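Local coordinates for acetyl-CoA C-acetyltransferase (Syntrophomonas wolfei subsp. wolfei, PDB 7N7Z), which probably catalyses the reversible condensation of two acetyl-CoA molecules to acetoacetyl-CoA and free CoA, as a thiolase, at residues E7-G19 with L33-A45. Sequence-based numbering, arbitrary orientation.
Sequences EVVVVGMARTPIG and LAIIAANAAIERA
With CG of Arg44 set opposite its own carbonyl carbon (chi1 -68°) and the chain extended from CG to NE, the guanidinium runs along strand 8-15 as far as the carbonyl of Met13. There NH1 donates a moderately bent 2.7 Å hydrogen bond (N-H...O 150°) to Met13 O, near the guanidinium plane and on a carbonyl lone pair. The same group turns a face to Ala14 CB, 3.3 Å from NH1; NH1 also bonds Glu202 O and NH2 bonds Ile203 O. A leucine here would probably take a guanidinium donor from all three carbonyls, Met13 O keeping at best the weak bond from Tyr373. Elsewhere small residues bring the backbones close. Gly12 CA lies 3.6 Å from Ala41 O, where a CB would clash, and Ala14 CB presses on Ala40 CB. At one end Val11 CG1 packs tightly on Ala45 CB at 3.5 Å; at the other, Thr16 CG2 lies against Leu33 O and Ala37 CB, the Thr16 and Leu33 side chains crossing at about a right angle. Strand 8-15 and helix 33-45 approach to 6.0 Å, their N-to-C directions 146° apart, in a beta-alpha-beta crossover packed on the mixed sheet of the layered thiolase fold.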
loop_
_atom_site.group_PDB
_atom_site.type_symbol
_atom_site.label_atom_id
_atom_site.label_comp_id
_atom_site.label_asym_id
_atom_site.label_seq_id
_atom_site.Cartn_x
_atom_site.Cartn_y
_atom_site.Cartn_z
ATOM N N GLU B 7 -20.922 9.987 -45.045
ATOM C CA GLU B 7 -19.512 9.681 -45.235
ATOM C C GLU B 7 -18.695 10.453 -44.208
ATOM O O GLU B 7 -18.988 11.615 -43.912
ATOM C CB GLU B 7 -19.056 10.045 -46.648
ATOM C CG GLU B 7 -19.300 8.958 -47.682
ATOM C CD GLU B 7 -19.141 9.461 -49.105
ATOM O OE1 GLU B 7 -18.427 8.805 -49.892
ATOM O OE2 GLU B 7 -19.729 10.511 -49.436
ATOM N N VAL B 8 -17.670 9.802 -43.663
ATOM C CA VAL B 8 -16.841 10.379 -42.613
ATOM C C VAL B 8 -15.434 10.592 -43.152
ATOM O O VAL B 8 -14.916 9.768 -43.914
ATOM C CB VAL B 8 -16.818 9.482 -41.360
ATOM C CG1 VAL B 8 -16.026 10.146 -40.246
ATOM C CG2 VAL B 8 -18.242 9.175 -40.907
ATOM N N VAL B 9 -14.817 11.704 -42.749
ATOM C CA VAL B 9 -13.464 12.049 -43.158
ATOM C C VAL B 9 -12.664 12.445 -41.924
ATOM O O VAL B 9 -13.217 12.797 -40.879
ATOM C CB VAL B 9 -13.437 13.191 -44.199
ATOM C CG1 VAL B 9 -14.131 12.759 -45.482
ATOM C CG2 VAL B 9 -14.084 14.452 -43.634
ATOM N N VAL B 10 -11.341 12.385 -42.062
ATOM C CA VAL B 10 -10.409 12.841 -41.038
ATOM C C VAL B 10 -9.816 14.162 -41.504
ATOM O O VAL B 10 -9.367 14.277 -42.651
ATOM C CB VAL B 10 -9.301 11.806 -40.775
ATOM C CG1 VAL B 10 -8.489 12.199 -39.548
ATOM C CG2 VAL B 10 -9.898 10.419 -40.613
ATOM N N VAL B 11 -9.812 15.154 -40.618
ATOM C CA VAL B 11 -9.351 16.490 -40.966
ATOM C C VAL B 11 -8.054 16.867 -40.258
ATOM O O VAL B 11 -7.323 17.731 -40.767
ATOM C CB VAL B 11 -10.442 17.543 -40.676
ATOM C CG1 VAL B 11 -9.990 18.926 -41.110
ATOM C CG2 VAL B 11 -11.735 17.167 -41.382
ATOM N N GLY B 12 -7.743 16.259 -39.124
ATOM C CA GLY B 12 -6.503 16.544 -38.424
ATOM C C GLY B 12 -6.025 15.314 -37.689
ATOM O O GLY B 12 -6.827 14.509 -37.203
ATOM N N MET B 13 -4.703 15.164 -37.610
ATOM C CA MET B 13 -4.095 14.000 -36.981
ATOM C C MET B 13 -2.765 14.399 -36.365
ATOM O O MET B 13 -2.019 15.192 -36.944
ATOM C CB MET B 13 -3.878 12.871 -37.993
ATOM C CG MET B 13 -5.157 12.345 -38.612
ATOM S SD MET B 13 -4.848 11.036 -39.807
ATOM C CE MET B 13 -5.152 9.594 -38.803
ATOM N N ALA B 14 -2.467 13.834 -35.197
ATOM C CA ALA B 14 -1.214 14.127 -34.516
ATOM C C ALA B 14 -0.948 13.049 -33.479
ATOM O O ALA B 14 -1.864 12.374 -33.002
ATOM C CB ALA B 14 -1.242 15.507 -33.852
ATOM N N ARG B 15 0.330 12.895 -33.144
ATOM C CA ARG B 15 0.742 12.023 -32.056
ATOM C C ARG B 15 1.990 12.610 -31.418
ATOM O O ARG B 15 2.731 13.372 -32.043
ATOM C CB ARG B 15 1.004 10.590 -32.538
ATOM C CG ARG B 15 2.223 10.413 -33.443
ATOM C CD ARG B 15 2.630 8.946 -33.522
ATOM N NE ARG B 15 3.773 8.718 -34.401
ATOM C CZ ARG B 15 5.032 8.593 -33.997
ATOM N NH1 ARG B 15 5.367 8.707 -32.722
ATOM N NH2 ARG B 15 5.979 8.347 -34.898
ATOM N N THR B 16 2.205 12.259 -30.158
ATOM C CA THR B 16 3.450 12.582 -29.486
ATOM C C THR B 16 4.496 11.544 -29.859
ATOM O O THR B 16 4.181 10.513 -30.459
ATOM C CB THR B 16 3.240 12.624 -27.975
ATOM O OG1 THR B 16 3.083 11.291 -27.474
ATOM C CG2 THR B 16 2.005 13.445 -27.622
ATOM N N PRO B 17 5.762 11.788 -29.534
ATOM C CA PRO B 17 6.762 10.726 -29.666
ATOM C C PRO B 17 6.407 9.550 -28.770
ATOM O O PRO B 17 5.690 9.686 -27.776
ATOM C CB PRO B 17 8.068 11.399 -29.224
ATOM C CG PRO B 17 7.822 12.864 -29.382
ATOM C CD PRO B 17 6.361 13.059 -29.090
ATOM N N ILE B 18 6.909 8.379 -29.139
ATOM C CA ILE B 18 6.718 7.168 -28.348
ATOM C C ILE B 18 7.893 7.065 -27.383
ATOM O O ILE B 18 9.018 6.761 -27.788
ATOM C CB ILE B 18 6.601 5.924 -29.236
ATOM C CG1 ILE B 18 5.440 6.094 -30.221
ATOM C CG2 ILE B 18 6.393 4.676 -28.382
ATOM C CD1 ILE B 18 5.271 4.941 -31.186
ATOM N N GLY B 19 7.631 7.327 -26.102
ATOM C CA GLY B 19 8.680 7.337 -25.110
ATOM C C GLY B 19 8.942 5.968 -24.507
ATOM O O GLY B 19 8.096 5.077 -24.534
ATOM N N LEU B 33 -0.396 14.290 -21.967
ATOM C CA LEU B 33 -0.023 13.859 -23.311
ATOM C C LEU B 33 -1.222 13.920 -24.249
ATOM O O LEU B 33 -1.097 14.347 -25.402
ATOM C CB LEU B 33 0.544 12.441 -23.280
ATOM C CG LEU B 33 1.960 12.249 -22.737
ATOM C CD1 LEU B 33 2.187 10.785 -22.389
ATOM C CD2 LEU B 33 3.003 12.729 -23.732
ATOM N N ALA B 34 -2.391 13.489 -23.768
ATOM C CA ALA B 34 -3.598 13.550 -24.584
ATOM C C ALA B 34 -3.921 14.983 -24.982
ATOM O O ALA B 34 -4.341 15.241 -26.116
ATOM C CB ALA B 34 -4.771 12.929 -23.825
ATOM N N ILE B 35 -3.729 15.932 -24.063
ATOM C CA ILE B 35 -4.033 17.328 -24.361
ATOM C C ILE B 35 -3.120 17.848 -25.463
ATOM O O ILE B 35 -3.560 18.573 -26.364
ATOM C CB ILE B 35 -3.921 18.179 -23.081
ATOM C CG1 ILE B 35 -5.180 18.010 -22.227
ATOM C CG2 ILE B 35 -3.708 19.647 -23.424
ATOM C CD1 ILE B 35 -4.979 18.354 -20.775
ATOM N N ILE B 36 -1.836 17.489 -25.412
ATOM C CA ILE B 36 -0.897 17.955 -26.428
ATOM C C ILE B 36 -1.259 17.375 -27.790
ATOM O O ILE B 36 -1.302 18.091 -28.797
ATOM C CB ILE B 36 0.547 17.602 -26.025
ATOM C CG1 ILE B 36 0.972 18.431 -24.811
ATOM C CG2 ILE B 36 1.499 17.840 -27.193
ATOM C CD1 ILE B 36 2.231 17.931 -24.129
ATOM N N ALA B 37 -1.536 16.070 -27.840
ATOM C CA ALA B 37 -1.905 15.444 -29.106
ATOM C C ALA B 37 -3.240 15.973 -29.615
ATOM O O ALA B 37 -3.405 16.197 -30.821
ATOM C CB ALA B 37 -1.960 13.925 -28.941
ATOM N N ALA B 38 -4.203 16.177 -28.714
ATOM C CA ALA B 38 -5.512 16.669 -29.130
ATOM C C ALA B 38 -5.418 18.084 -29.687
ATOM O O ALA B 38 -6.010 18.389 -30.729
ATOM C CB ALA B 38 -6.489 16.620 -27.956
ATOM N N ASN B 39 -4.682 18.964 -29.002
ATOM C CA ASN B 39 -4.522 20.329 -29.494
ATOM C C ASN B 39 -3.856 20.342 -30.863
ATOM O O ASN B 39 -4.240 21.120 -31.744
ATOM C CB ASN B 39 -3.712 21.154 -28.496
ATOM C CG ASN B 39 -4.556 21.678 -27.353
ATOM O OD1 ASN B 39 -5.724 22.023 -27.535
ATOM N ND2 ASN B 39 -3.968 21.739 -26.165
ATOM N N ALA B 40 -2.854 19.482 -31.061
ATOM C CA ALA B 40 -2.188 19.407 -32.355
ATOM C C ALA B 40 -3.169 19.020 -33.452
ATOM O O ALA B 40 -3.233 19.668 -34.502
ATOM C CB ALA B 40 -1.031 18.410 -32.291
ATOM N N ALA B 41 -3.950 17.963 -33.224
ATOM C CA ALA B 41 -4.916 17.537 -34.230
ATOM C C ALA B 41 -5.946 18.628 -34.504
ATOM O O ALA B 41 -6.319 18.863 -35.659
ATOM C CB ALA B 41 -5.604 16.248 -33.780
ATOM N N ILE B 42 -6.408 19.312 -33.454
ATOM C CA ILE B 42 -7.431 20.338 -33.627
ATOM C C ILE B 42 -6.880 21.509 -34.431
ATOM O O ILE B 42 -7.527 22.003 -35.363
ATOM C CB ILE B 42 -7.972 20.799 -32.262
ATOM C CG1 ILE B 42 -8.810 19.686 -31.626
ATOM C CG2 ILE B 42 -8.795 22.074 -32.421
ATOM C CD1 ILE B 42 -9.215 19.958 -30.190
ATOM N N GLU B 43 -5.681 21.978 -34.082
ATOM C CA GLU B 43 -5.081 23.080 -34.823
ATOM C C GLU B 43 -4.847 22.691 -36.278
ATOM O O GLU B 43 -5.150 23.463 -37.195
ATOM C CB GLU B 43 -3.766 23.505 -34.176
ATOM C CG GLU B 43 -3.110 24.671 -34.891
ATOM C CD GLU B 43 -2.254 24.225 -36.058
ATOM O OE1 GLU B 43 -2.508 24.650 -37.201
ATOM O OE2 GLU B 43 -1.301 23.463 -35.824
ATOM N N ARG B 44 -4.276 21.506 -36.505
ATOM C CA ARG B 44 -3.979 21.078 -37.868
ATOM C C ARG B 44 -5.247 21.000 -38.705
ATOM O O ARG B 44 -5.239 21.341 -39.893
ATOM C CB ARG B 44 -3.265 19.727 -37.847
ATOM C CG ARG B 44 -1.863 19.792 -37.269
ATOM C CD ARG B 44 -1.334 18.416 -36.913
ATOM N NE ARG B 44 0.033 18.481 -36.410
ATOM C CZ ARG B 44 0.842 17.437 -36.294
ATOM N NH1 ARG B 44 0.453 16.218 -36.630
ATOM N NH2 ARG B 44 2.075 17.621 -35.828
ATOM N N ALA B 45 -6.349 20.552 -38.102
ATOM C CA ALA B 45 -7.618 20.522 -38.817
ATOM C C ALA B 45 -8.115 21.926 -39.133
ATOM O O ALA B 45 -8.842 22.118 -40.114
ATOM C CB ALA B 45 -8.664 19.764 -37.998
#